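Local coordinates for mandelate racemase/muconate lactonizing enzyme family protein (Azoarcus sp., PDB 2QDE), which belongs to the mandelate racemase/muconate lactonizing enzyme family of the enolase superfamily and carries a barium ion in its barrel domain, at residues A[200-205]-A[233-238]; A[218-223]-A[239-244]; A[265-270]-A[290-295]. All coordinates share one frame; numbering follows the deposited sequence.

All three contacts are buried in the barrel domain. Interaction 1, furthest from the centre of the chain, lies between two outer helices at subunit interfaces and pairs them through an aromatic ring, an arginine and a leucine. Interactions 2 and 3 are strand pairs of one sheet that also reach a neighbouring subunit; each is tied by three backbone hydrogen bonds, and strands 243-245 and 266-269 are neighbours in that sheet. Interaction 2 adds a metal ligand and a lysine over a ring, whereas the side chains of interaction 3 meet through hydrocarbon. Leu235 packs on Pro223 and Ile243, and Arg236 forms a salt bridge with Asp265, joining the helix layer to the strands.

Interaction 1. Residues A[200-205]-A[233-238]; sequences WTYDQA and ARLRGK
Tyr202 reaches from the first turn of helix 202-212 to helix 229-236, where Arg234 lies across one face of its ring. The tyrosine holds CG anti to its own N (chi1 -179°), which sends the ring away from its helix and over to the neighbouring one. Arg234 CD lies over the face, 4.0 Å from the ring centroid of Tyr202, in a CH-pi contact, and the chain then bends at chi3 and brings NH1 to 3.3 Å from Tyr202 CD1. The guanidinium plane stands nearly upright on the ring, 83° from its plane, so the cation-pi contact is made with an edge of the group and not flat against the face. At the ring edge, in plane, lies Leu235 N, 3.8 Å from Tyr202 CE1. Together with Lys238, whose CG comes to 3.1 Å from Tyr202 OH, Arg234 makes this the tight part of the contact.

The apolar part, on the barrel side, is less close. Leu235 sends both methyls toward Ala205, with CD2 at 3.9 Å from Ala205 CB, and the same leucine packs on Ile209, Pro223 and Ile243. These are consecutive helices in the outer layer of a TIM-type barrel, here the C-terminal domain of the enolase superfamily, and Leu235 links the pair to the strands.

The outer side is more polar and is closed by a second subunit, whose Arg236 packs on Tyr202, Arg234 and Lys238. Tyr202 OH is hydrogen-bonded to Asp265 of that subunit. Lys238 turns its amine away from the tyrosine, to the backbone oxygen of Val239 of the same neighbour.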
ATOM      1  N   TRP A 200      -1.098 -21.549  18.580  1.00 23.70           N
ATOM      2  CA  TRP A 200      -2.386 -20.865  18.675  1.00 22.15           C
ATOM      3  C   TRP A 200      -3.087 -20.387  17.406  1.00 22.11           C
ATOM      4  O   TRP A 200      -2.449 -20.010  16.424  1.00 20.86           O
ATOM      5  CB  TRP A 200      -2.274 -19.658  19.609  1.00 21.60           C
ATOM      6  CG  TRP A 200      -2.045 -20.003  21.048  1.00 23.44           C
ATOM      7  CD1 TRP A 200      -2.305 -21.198  21.661  1.00 22.26           C
ATOM      8  CD2 TRP A 200      -1.523 -19.136  22.060  1.00 22.95           C
ATOM      9  NE1 TRP A 200      -1.973 -21.126  22.990  1.00 23.15           N
ATOM     10  CE2 TRP A 200      -1.489 -19.871  23.264  1.00 22.51           C
ATOM     11  CE3 TRP A 200      -1.079 -17.807  22.067  1.00 23.45           C
ATOM     12  CZ2 TRP A 200      -1.027 -19.322  24.467  1.00 22.01           C
ATOM     13  CZ3 TRP A 200      -0.618 -17.257  23.267  1.00 23.77           C
ATOM     14  CH2 TRP A 200      -0.595 -18.017  24.449  1.00 22.35           C
ATOM     15  N   THR A 201      -4.421 -20.415  17.439  1.00 21.67           N
ATOM     16  CA  THR A 201      -5.214 -19.896  16.332  1.00 21.14           C
ATOM     17  C   THR A 201      -5.274 -18.422  16.752  1.00 22.24           C
ATOM     18  O   THR A 201      -4.989 -18.101  17.911  1.00 20.59           O
ATOM     19  CB  THR A 201      -6.654 -20.494  16.285  1.00 23.03           C
ATOM     20  OG1 THR A 201      -7.352 -20.172  17.494  1.00 25.97           O
ATOM     21  CG2 THR A 201      -6.605 -22.014  16.132  1.00 23.72           C
ATOM     22  N   TYR A 202      -5.636 -17.527  15.845  1.00 20.55           N
ATOM     23  CA  TYR A 202      -5.661 -16.113  16.195  1.00 20.72           C
ATOM     24  C   TYR A 202      -6.442 -15.739  17.462  1.00 21.58           C
ATOM     25  O   TYR A 202      -5.927 -15.018  18.317  1.00 20.71           O
ATOM     26  CB  TYR A 202      -6.176 -15.292  15.020  1.00 20.83           C
ATOM     27  CG  TYR A 202      -6.197 -13.822  15.319  1.00 22.05           C
ATOM     28  CD1 TYR A 202      -5.023 -13.067  15.306  1.00 21.31           C
ATOM     29  CD2 TYR A 202      -7.390 -13.189  15.666  1.00 22.47           C
ATOM     30  CE1 TYR A 202      -5.040 -11.703  15.636  1.00 23.42           C
ATOM     31  CE2 TYR A 202      -7.418 -11.839  16.001  1.00 23.01           C
ATOM     32  CZ  TYR A 202      -6.248 -11.105  15.983  1.00 22.39           C
ATOM     33  OH  TYR A 202      -6.306  -9.776  16.319  1.00 25.16           O
ATOM     34  N   ASP A 203      -7.678 -16.218  17.578  1.00 23.32           N
ATOM     35  CA  ASP A 203      -8.522 -15.920  18.739  1.00 24.82           C
ATOM     36  C   ASP A 203      -7.900 -16.392  20.046  1.00 24.55           C
ATOM     37  O   ASP A 203      -7.951 -15.682  21.054  1.00 23.97           O
ATOM     38  CB  ASP A 203      -9.914 -16.544  18.563  1.00 25.71           C
ATOM     39  CG  ASP A 203      -9.858 -18.043  18.347  1.00 28.82           C
ATOM     40  OD1 ASP A 203      -9.065 -18.483  17.486  1.00 27.57           O
ATOM     41  OD2 ASP A 203     -10.616 -18.779  19.026  1.00 29.33           O
ATOM     42  N   GLN A 204      -7.319 -17.589  20.034  1.00 23.26           N
ATOM     43  CA  GLN A 204      -6.662 -18.126  21.224  1.00 23.84           C
ATOM     44  C   GLN A 204      -5.567 -17.162  21.678  1.00 21.90           C
ATOM     45  O   GLN A 204      -5.457 -16.843  22.859  1.00 20.62           O
ATOM     46  CB  GLN A 204      -5.999 -19.474  20.925  1.00 25.85           C
ATOM     47  CG  GLN A 204      -6.874 -20.709  21.066  1.00 29.19           C
ATOM     48  CD  GLN A 204      -6.070 -21.989  20.843  1.00 30.97           C
ATOM     49  OE1 GLN A 204      -5.411 -22.144  19.813  1.00 30.22           O
ATOM     50  NE2 GLN A 204      -6.112 -22.904  21.813  1.00 32.13           N
ATOM     51  N   ALA A 205      -4.752 -16.714  20.728  1.00 21.24           N
ATOM     52  CA  ALA A 205      -3.650 -15.802  21.026  1.00 21.52           C
ATOM     53  C   ALA A 205      -4.135 -14.515  21.683  1.00 20.60           C
ATOM     54  O   ALA A 205      -3.630 -14.113  22.725  1.00 20.47           O
ATOM     55  CB  ALA A 205      -2.870 -15.484  19.751  1.00 21.48           C
ATOM     56  N   ALA A 233       1.090  -9.850  12.630  1.00 19.44           N
ATOM     57  CA  ALA A 233       0.985  -8.401  12.529  1.00 21.26           C
ATOM     58  C   ALA A 233      -0.344  -7.977  13.154  1.00 21.07           C
ATOM     59  O   ALA A 233      -0.380  -7.076  13.985  1.00 23.04           O
ATOM     60  CB  ALA A 233       1.045  -7.957  11.063  1.00 19.19           C
ATOM     61  N   ARG A 234      -1.426  -8.652  12.770  1.00 22.56           N
ATOM     62  CA  ARG A 234      -2.752  -8.324  13.296  1.00 24.14           C
ATOM     63  C   ARG A 234      -2.812  -8.447  14.827  1.00 25.23           C
ATOM     64  O   ARG A 234      -3.554  -7.712  15.490  1.00 24.68           O
ATOM     65  CB  ARG A 234      -3.814  -9.231  12.669  1.00 24.83           C
ATOM     66  CG  ARG A 234      -5.241  -8.762  12.930  1.00 26.28           C
ATOM     67  CD  ARG A 234      -6.263  -9.852  12.637  1.00 26.09           C
ATOM     68  NE  ARG A 234      -6.074 -10.437  11.316  1.00 25.72           N
ATOM     69  CZ  ARG A 234      -5.736 -11.706  11.105  1.00 24.84           C
ATOM     70  NH1 ARG A 234      -5.547 -12.522  12.129  1.00 23.24           N
ATOM     71  NH2 ARG A 234      -5.588 -12.158   9.867  1.00 27.69           N
ATOM     72  N   LEU A 235      -2.029  -9.371  15.380  1.00 23.00           N
ATOM     73  CA  LEU A 235      -1.987  -9.582  16.822  1.00 21.72           C
ATOM     74  C   LEU A 235      -1.285  -8.410  17.480  1.00 22.01           C
ATOM     75  O   LEU A 235      -1.737  -7.899  18.506  1.00 22.74           O
ATOM     76  CB  LEU A 235      -1.238 -10.879  17.152  1.00 21.14           C
ATOM     77  CG  LEU A 235      -1.253 -11.339  18.610  1.00 22.48           C
ATOM     78  CD1 LEU A 235      -2.689 -11.578  19.059  1.00 23.22           C
ATOM     79  CD2 LEU A 235      -0.445 -12.631  18.751  1.00 22.34           C
ATOM     80  N   ARG A 236      -0.172  -7.989  16.888  1.00 20.93           N
ATOM     81  CA  ARG A 236       0.593  -6.869  17.417  1.00 22.65           C
ATOM     82  C   ARG A 236      -0.280  -5.614  17.490  1.00 23.80           C
ATOM     83  O   ARG A 236       0.009  -4.694  18.254  1.00 24.80           O
ATOM     84  CB  ARG A 236       1.823  -6.596  16.543  1.00 22.01           C
ATOM     85  CG  ARG A 236       2.840  -7.727  16.540  1.00 20.89           C
ATOM     86  CD  ARG A 236       4.166  -7.344  15.873  1.00 21.21           C
ATOM     87  NE  ARG A 236       4.755  -6.173  16.511  1.00 21.40           N
ATOM     88  CZ  ARG A 236       4.618  -4.933  16.061  1.00 22.04           C
ATOM     89  NH1 ARG A 236       3.924  -4.705  14.955  1.00 20.21           N
ATOM     90  NH2 ARG A 236       5.132  -3.922  16.747  1.00 23.17           N
ATOM     91  N   GLY A 237      -1.348  -5.590  16.699  1.00 24.51           N
ATOM     92  CA  GLY A 237      -2.239  -4.445  16.695  1.00 26.02           C
ATOM     93  C   GLY A 237      -3.344  -4.535  17.737  1.00 26.89           C
ATOM     94  O   GLY A 237      -4.117  -3.592  17.909  1.00 27.31           O
ATOM     95  N   LYS A 238      -3.431  -5.667  18.431  1.00 26.02           N
ATOM     96  CA  LYS A 238      -4.463  -5.852  19.443  1.00 24.92           C
ATOM     97  C   LYS A 238      -3.898  -6.080  20.849  1.00 25.71           C
ATOM     98  O   LYS A 238      -4.653  -6.064  21.822  1.00 26.38           O
ATOM     99  CB  LYS A 238      -5.374  -7.036  19.086  1.00 26.33           C
ATOM    100  CG  LYS A 238      -6.045  -6.974  17.712  1.00 27.33           C
ATOM    101  CD  LYS A 238      -6.770  -5.652  17.452  1.00 29.24           C
ATOM    102  CE  LYS A 238      -7.925  -5.410  18.399  1.00 28.12           C
ATOM    103  NZ  LYS A 238      -8.688  -4.180  17.987  1.00 27.52           N
TER

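Interaction 2. Residues A[218-223]-A[239-244]; sequences SKIEQP and VATPIY. With BA (barium ion), chain I.
The ring of Tyr244 receives the aliphatic chain of Lys219 over the centre of one face, with CD in CH-pi contact and CE above the CE2 and CZ side. Lys219 NZ stands 5.0 Å from the Tyr244 centroid, an off-centre cation-pi contact. The lysine reaches the ring with CG set between its backbone N and carbonyl carbon (chi1 47°), and a bend at chi4 then turns NZ to Ser218 OG, 3.1 Å away, which is also hydrogen-bonded to Asp191. Pro293 and Met268 also pack on Tyr244, Pro293 CG close to its OH.

Beneath these side chains, strands 220-221 and 243-245 run parallel and form, with helix 229-236 between them, a beta-alpha-beta unit of the barrel. Ile220 N is bonded to Pro242 O at 2.9 Å, nearly in line with the carbonyl. Tyr244 N returns a bond to Ile220 O, and Gln222 N reaches Tyr244 O at 2.8 Å, extending the pairing just past the first strand.

Ile220 and Ile243 share the sheet face turned to the helices: Ile220 CB meets Ile243 CD1 at 3.9 Å, while the side chains of Ile220 and Thr241 cross at about a right angle, CG1 against CG2. Pro223 CD rests 3.8 Å from Ile243 CG2.

Glu221 and Tyr244 occupy the other face. Extended beyond CG, the glutamate places OE2 2.8 Å from the barium ion, which Asp195, Asn197 and Asp246 also bind. Its OE1 forms a salt bridge with Lys165, so the two carboxylate oxygens are held by different partners, which fixes the rotation of the group.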
ATOM      1  N   SER A 218       7.946 -10.037  29.316  1.00 20.28           N
ATOM      2  CA  SER A 218       8.760  -9.221  28.424  1.00 21.47           C
ATOM      3  C   SER A 218       8.386  -9.447  26.960  1.00 21.60           C
ATOM      4  O   SER A 218       8.601  -8.573  26.119  1.00 20.63           O
ATOM      5  CB  SER A 218      10.251  -9.508  28.628  1.00 21.29           C
ATOM      6  OG  SER A 218      10.586 -10.821  28.215  1.00 23.43           O
ATOM      7  N   LYS A 219       7.814 -10.611  26.658  1.00 20.35           N
ATOM      8  CA  LYS A 219       7.425 -10.929  25.287  1.00 19.66           C
ATOM      9  C   LYS A 219       6.715 -12.274  25.176  1.00 20.01           C
ATOM     10  O   LYS A 219       6.714 -13.066  26.121  1.00 20.24           O
ATOM     11  CB  LYS A 219       8.670 -10.945  24.389  1.00 19.40           C
ATOM     12  CG  LYS A 219       9.846 -11.733  24.986  1.00 22.73           C
ATOM     13  CD  LYS A 219      11.084 -11.656  24.104  1.00 23.68           C
ATOM     14  CE  LYS A 219      12.346 -12.049  24.857  1.00 23.72           C
ATOM     15  NZ  LYS A 219      12.687 -11.064  25.909  1.00 24.53           N
ATOM     16  N   ILE A 220       6.100 -12.508  24.017  1.00 18.14           N
ATOM     17  CA  ILE A 220       5.425 -13.768  23.716  1.00 17.62           C
ATOM     18  C   ILE A 220       6.131 -14.336  22.487  1.00 17.43           C
ATOM     19  O   ILE A 220       6.105 -13.726  21.420  1.00 17.56           O
ATOM     20  CB  ILE A 220       3.934 -13.579  23.350  1.00 17.91           C
ATOM     21  CG1 ILE A 220       3.195 -12.821  24.459  1.00 17.90           C
ATOM     22  CG2 ILE A 220       3.293 -14.943  23.129  1.00 17.97           C
ATOM     23  CD1 ILE A 220       3.239 -13.504  25.791  1.00 15.62           C
ATOM     24  N   GLU A 221       6.769 -15.491  22.632  1.00 16.79           N
ATOM     25  CA  GLU A 221       7.479 -16.099  21.513  1.00 15.81           C
ATOM     26  C   GLU A 221       6.592 -16.959  20.611  1.00 16.41           C
ATOM     27  O   GLU A 221       5.973 -17.930  21.062  1.00 16.51           O
ATOM     28  CB  GLU A 221       8.644 -16.945  22.025  1.00 16.88           C
ATOM     29  CG  GLU A 221       9.544 -17.502  20.918  1.00 16.72           C
ATOM     30  CD  GLU A 221      10.672 -18.369  21.462  1.00 20.85           C
ATOM     31  OE1 GLU A 221      11.102 -18.122  22.612  1.00 20.59           O
ATOM     32  OE2 GLU A 221      11.137 -19.281  20.729  1.00 18.66           O
ATOM     33  N   GLN A 222       6.548 -16.584  19.333  1.00 15.29           N
ATOM     34  CA  GLN A 222       5.781 -17.285  18.302  1.00 15.27           C
ATOM     35  C   GLN A 222       4.415 -17.819  18.736  1.00 15.79           C
ATOM     36  O   GLN A 222       4.218 -19.036  18.847  1.00 15.36           O
ATOM     37  CB  GLN A 222       6.601 -18.451  17.740  1.00 13.75           C
ATOM     38  CG  GLN A 222       6.075 -18.979  16.413  1.00 15.12           C
ATOM     39  CD  GLN A 222       6.335 -18.019  15.265  1.00 15.07           C
ATOM     40  OE1 GLN A 222       5.445 -17.736  14.461  1.00 17.42           O
ATOM     41  NE2 GLN A 222       7.562 -17.518  15.179  1.00 12.14           N
ATOM     42  N   PRO A 223       3.450 -16.920  18.974  1.00 14.71           N
ATOM     43  CA  PRO A 223       2.121 -17.369  19.388  1.00 14.99           C
ATOM     44  C   PRO A 223       1.340 -18.064  18.270  1.00 16.16           C
ATOM     45  O   PRO A 223       0.595 -19.013  18.524  1.00 17.87           O
ATOM     46  CB  PRO A 223       1.446 -16.074  19.853  1.00 14.07           C
ATOM     47  CG  PRO A 223       2.083 -15.038  19.001  1.00 14.25           C
ATOM     48  CD  PRO A 223       3.538 -15.448  18.983  1.00 14.16           C
ATOM     49  N   VAL A 239      -2.589  -6.307  20.959  1.00 23.24           N
ATOM     50  CA  VAL A 239      -1.980  -6.535  22.268  1.00 21.29           C
ATOM     51  C   VAL A 239      -0.766  -5.647  22.503  1.00 21.67           C
ATOM     52  O   VAL A 239      -0.088  -5.235  21.563  1.00 21.59           O
ATOM     53  CB  VAL A 239      -1.536  -8.013  22.458  1.00 20.30           C
ATOM     54  CG1 VAL A 239      -2.723  -8.936  22.275  1.00 18.26           C
ATOM     55  CG2 VAL A 239      -0.419  -8.361  21.485  1.00 17.09           C
ATOM     56  N   ALA A 240      -0.480  -5.380  23.771  1.00 21.51           N
ATOM     57  CA  ALA A 240       0.647  -4.533  24.130  1.00 19.99           C
ATOM     58  C   ALA A 240       1.951  -5.313  24.203  1.00 20.29           C
ATOM     59  O   ALA A 240       3.007  -4.819  23.808  1.00 20.42           O
ATOM     60  CB  ALA A 240       0.377  -3.859  25.470  1.00 21.34           C
ATOM     61  N   THR A 241       1.865  -6.537  24.715  1.00 19.23           N
ATOM     62  CA  THR A 241       3.029  -7.398  24.889  1.00 17.42           C
ATOM     63  C   THR A 241       3.803  -7.624  23.596  1.00 16.26           C
ATOM     64  O   THR A 241       3.226  -7.975  22.569  1.00 17.72           O
ATOM     65  CB  THR A 241       2.606  -8.764  25.462  1.00 16.60           C
ATOM     66  OG1 THR A 241       1.700  -8.558  26.551  1.00 17.75           O
ATOM     67  CG2 THR A 241       3.828  -9.535  25.957  1.00 15.83           C
ATOM     68  N   PRO A 242       5.130  -7.433  23.637  1.00 16.14           N
ATOM     69  CA  PRO A 242       5.966  -7.626  22.448  1.00 15.85           C
ATOM     70  C   PRO A 242       5.791  -9.037  21.900  1.00 15.77           C
ATOM     71  O   PRO A 242       5.669  -9.985  22.665  1.00 16.08           O
ATOM     72  CB  PRO A 242       7.380  -7.393  22.975  1.00 14.01           C
ATOM     73  CG  PRO A 242       7.169  -6.444  24.118  1.00 16.73           C
ATOM     74  CD  PRO A 242       5.947  -7.019  24.790  1.00 15.90           C
ATOM     75  N   ILE A 243       5.775  -9.159  20.577  1.00 15.84           N
ATOM     76  CA  ILE A 243       5.620 -10.443  19.915  1.00 15.34           C
ATOM     77  C   ILE A 243       6.907 -10.758  19.147  1.00 17.80           C
ATOM     78  O   ILE A 243       7.276 -10.021  18.230  1.00 17.44           O
ATOM     79  CB  ILE A 243       4.440 -10.411  18.919  1.00 16.34           C
ATOM     80  CG1 ILE A 243       3.154  -9.968  19.631  1.00 17.47           C
ATOM     81  CG2 ILE A 243       4.273 -11.769  18.260  1.00 14.32           C
ATOM     82  CD1 ILE A 243       2.711 -10.887  20.755  1.00 18.97           C
ATOM     83  N   TYR A 244       7.582 -11.841  19.526  1.00 15.80           N
ATOM     84  CA  TYR A 244       8.826 -12.258  18.875  1.00 15.87           C
ATOM     85  C   TYR A 244       8.589 -13.432  17.927  1.00 16.73           C
ATOM     86  O   TYR A 244       7.708 -14.259  18.165  1.00 17.17           O
ATOM     87  CB  TYR A 244       9.870 -12.665  19.919  1.00 16.16           C
ATOM     88  CG  TYR A 244      10.643 -11.509  20.523  1.00 18.55           C
ATOM     89  CD1 TYR A 244       9.997 -10.337  20.928  1.00 18.02           C
ATOM     90  CD2 TYR A 244      12.016 -11.608  20.726  1.00 17.03           C
ATOM     91  CE1 TYR A 244      10.707  -9.292  21.526  1.00 18.65           C
ATOM     92  CE2 TYR A 244      12.734 -10.572  21.320  1.00 19.81           C
ATOM     93  CZ  TYR A 244      12.075  -9.421  21.718  1.00 18.93           C
ATOM     94  OH  TYR A 244      12.793  -8.405  22.302  1.00 21.97           O
TER
HETATM   95 BA    BA I 401      10.157 -21.695  19.740  1.00 50.18          BA

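Interaction 3. Residues A[265-270]-A[290-295]; sequences DGLMIK and ANLPVI
Leu267 and Met268 pair with Val294 and Ile295 as neighbouring parallel strands, 266-269 and 294-296, of the TIM-type barrel, with helices 271-274 and 277-290 between them in the chain.

Three backbone hydrogen bonds join them, each 3.0 Å long: Leu267 N to Pro293 O, Ile295 N to Leu267 O and Ile269 N to Ile295 O. The last is the most bent at its acceptor (132°), the donor lying above the carbonyl plane. Two CA-H...O contacts support the ladder, Val294 CA to Leu267 O being the straighter, at 156°.

Apolar packing differs on the two faces. Toward the helices, Leu267 crosses Leu292 at about a right angle, CG to CD1 at 3.8 Å, and Trp283 lies against Leu267, Ile269 and Val294. On the other face, Met268 runs alongside Ile295, its chain bent at chi2 and chi3 so that Met268 CE meets Ile295 CB at 3.5 Å; the side chain of Met268 is about 6 Å from the barium ion.

At the start of the pairing, Pro293 CG sits 3.7 Å from Gly266 CA. Farther along, Ile269 CG2 presses against Val294 CG1 at 3.5 Å, tighter than usual for two methyls.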
ATOM      1  N   ASP A 265       8.492  -7.937  17.058  1.00 16.34           N
ATOM      2  CA  ASP A 265       9.177  -6.948  17.887  1.00 16.76           C
ATOM      3  C   ASP A 265      10.571  -7.457  18.256  1.00 17.08           C
ATOM      4  O   ASP A 265      11.368  -6.745  18.865  1.00 13.71           O
ATOM      5  CB  ASP A 265       8.374  -6.695  19.161  1.00 18.65           C
ATOM      6  CG  ASP A 265       7.022  -6.070  18.877  1.00 20.93           C
ATOM      7  OD1 ASP A 265       7.007  -4.949  18.328  1.00 20.56           O
ATOM      8  OD2 ASP A 265       5.983  -6.700  19.197  1.00 21.36           O
ATOM      9  N   GLY A 266      10.851  -8.700  17.875  1.00 15.13           N
ATOM     10  CA  GLY A 266      12.132  -9.318  18.178  1.00 14.76           C
ATOM     11  C   GLY A 266      12.222 -10.654  17.466  1.00 13.69           C
ATOM     12  O   GLY A 266      11.216 -11.137  16.945  1.00 11.00           O
ATOM     13  N   LEU A 267      13.405 -11.265  17.463  1.00 12.79           N
ATOM     14  CA  LEU A 267      13.594 -12.531  16.750  1.00 15.18           C
ATOM     15  C   LEU A 267      14.421 -13.564  17.518  1.00 14.48           C
ATOM     16  O   LEU A 267      15.238 -13.205  18.361  1.00 15.93           O
ATOM     17  CB  LEU A 267      14.305 -12.252  15.421  1.00 14.16           C
ATOM     18  CG  LEU A 267      13.798 -11.124  14.514  1.00 14.72           C
ATOM     19  CD1 LEU A 267      14.906 -10.719  13.541  1.00 14.86           C
ATOM     20  CD2 LEU A 267      12.553 -11.565  13.770  1.00 12.60           C
ATOM     21  N   MET A 268      14.195 -14.842  17.224  1.00 14.48           N
ATOM     22  CA  MET A 268      14.975 -15.917  17.835  1.00 16.16           C
ATOM     23  C   MET A 268      15.632 -16.650  16.673  1.00 15.26           C
ATOM     24  O   MET A 268      15.044 -16.781  15.599  1.00 15.12           O
ATOM     25  CB  MET A 268      14.119 -16.938  18.602  1.00 15.48           C
ATOM     26  CG  MET A 268      12.689 -16.560  18.889  1.00 22.48           C
ATOM     27  SD  MET A 268      12.495 -15.147  19.960  1.00 23.19           S
ATOM     28  CE  MET A 268      13.721 -15.477  21.178  1.00 17.87           C
ATOM     29  N   ILE A 269      16.848 -17.129  16.879  1.00 15.84           N
ATOM     30  CA  ILE A 269      17.528 -17.862  15.828  1.00 15.98           C
ATOM     31  C   ILE A 269      18.114 -19.161  16.378  1.00 15.78           C
ATOM     32  O   ILE A 269      18.314 -19.300  17.580  1.00 15.38           O
ATOM     33  CB  ILE A 269      18.679 -17.019  15.226  1.00 14.79           C
ATOM     34  CG1 ILE A 269      19.270 -17.719  13.997  1.00 14.79           C
ATOM     35  CG2 ILE A 269      19.773 -16.812  16.269  1.00 12.33           C
ATOM     36  CD1 ILE A 269      20.411 -16.960  13.348  1.00 17.13           C
ATOM     37  N   LYS A 270      18.341 -20.121  15.487  1.00 17.09           N
ATOM     38  CA  LYS A 270      18.997 -21.384  15.834  1.00 16.48           C
ATOM     39  C   LYS A 270      19.882 -21.638  14.627  1.00 16.84           C
ATOM     40  O   LYS A 270      19.432 -21.494  13.490  1.00 16.91           O
ATOM     41  CB  LYS A 270      18.005 -22.545  16.012  1.00 18.60           C
ATOM     42  CG  LYS A 270      17.214 -22.507  17.313  1.00 19.30           C
ATOM     43  CD  LYS A 270      16.544 -23.845  17.590  1.00 23.79           C
ATOM     44  CE  LYS A 270      15.702 -23.811  18.865  1.00 25.58           C
ATOM     45  NZ  LYS A 270      14.581 -22.850  18.760  1.00 29.78           N
ATOM     46  N   ALA A 290      17.025  -4.714  10.425  1.00 16.78           N
ATOM     47  CA  ALA A 290      15.725  -4.521  11.065  1.00 16.82           C
ATOM     48  C   ALA A 290      15.852  -3.856  12.435  1.00 16.63           C
ATOM     49  O   ALA A 290      14.854  -3.445  13.031  1.00 15.74           O
ATOM     50  CB  ALA A 290      15.024  -5.857  11.213  1.00 15.54           C
ATOM     51  N   ASN A 291      17.086  -3.760  12.923  1.00 15.12           N
ATOM     52  CA  ASN A 291      17.365  -3.180  14.227  1.00 15.69           C
ATOM     53  C   ASN A 291      16.571  -3.914  15.308  1.00 16.88           C
ATOM     54  O   ASN A 291      16.083  -3.307  16.263  1.00 17.33           O
ATOM     55  CB  ASN A 291      17.029  -1.681  14.231  1.00 16.10           C
ATOM     56  CG  ASN A 291      17.521  -0.978  15.484  1.00 16.10           C
ATOM     57  OD1 ASN A 291      18.539  -1.358  16.057  1.00 16.20           O
ATOM     58  ND2 ASN A 291      16.805   0.063  15.907  1.00 18.03           N
ATOM     59  N   LEU A 292      16.449  -5.229  15.141  1.00 14.77           N
ATOM     60  CA  LEU A 292      15.721  -6.081  16.080  1.00 14.94           C
ATOM     61  C   LEU A 292      16.651  -6.959  16.919  1.00 14.28           C
ATOM     62  O   LEU A 292      17.716  -7.364  16.464  1.00 12.62           O
ATOM     63  CB  LEU A 292      14.755  -7.001  15.323  1.00 15.25           C
ATOM     64  CG  LEU A 292      13.548  -6.384  14.617  1.00 14.19           C
ATOM     65  CD1 LEU A 292      12.730  -7.478  13.945  1.00 14.01           C
ATOM     66  CD2 LEU A 292      12.705  -5.643  15.640  1.00 13.49           C
ATOM     67  N   PRO A 293      16.244  -7.272  18.158  1.00 14.06           N
ATOM     68  CA  PRO A 293      17.067  -8.118  19.030  1.00 14.22           C
ATOM     69  C   PRO A 293      16.999  -9.572  18.549  1.00 15.42           C
ATOM     70  O   PRO A 293      16.019  -9.977  17.927  1.00 14.32           O
ATOM     71  CB  PRO A 293      16.420  -7.932  20.399  1.00 13.47           C
ATOM     72  CG  PRO A 293      14.961  -7.745  20.045  1.00 14.90           C
ATOM     73  CD  PRO A 293      15.041  -6.795  18.861  1.00 14.38           C
ATOM     74  N   VAL A 294      18.041 -10.346  18.836  1.00 15.32           N
ATOM     75  CA  VAL A 294      18.089 -11.748  18.426  1.00 15.82           C
ATOM     76  C   VAL A 294      18.592 -12.629  19.566  1.00 16.58           C
ATOM     77  O   VAL A 294      19.664 -12.395  20.120  1.00 16.08           O
ATOM     78  CB  VAL A 294      19.028 -11.954  17.204  1.00 15.42           C
ATOM     79  CG1 VAL A 294      19.057 -13.435  16.805  1.00 14.73           C
ATOM     80  CG2 VAL A 294      18.565 -11.099  16.032  1.00 14.73           C
ATOM     81  N   ILE A 295      17.801 -13.637  19.913  1.00 17.36           N
ATOM     82  CA  ILE A 295      18.157 -14.580  20.966  1.00 17.00           C
ATOM     83  C   ILE A 295      18.366 -15.954  20.322  1.00 16.48           C
ATOM     84  O   ILE A 295      17.430 -16.531  19.771  1.00 15.37           O
ATOM     85  CB  ILE A 295      17.030 -14.684  22.015  1.00 16.65           C
ATOM     86  CG1 ILE A 295      16.785 -13.314  22.649  1.00 17.24           C
ATOM     87  CG2 ILE A 295      17.401 -15.699  23.087  1.00 15.67           C
ATOM     88  CD1 ILE A 295      15.640 -13.312  23.633  1.00 18.93           C
TER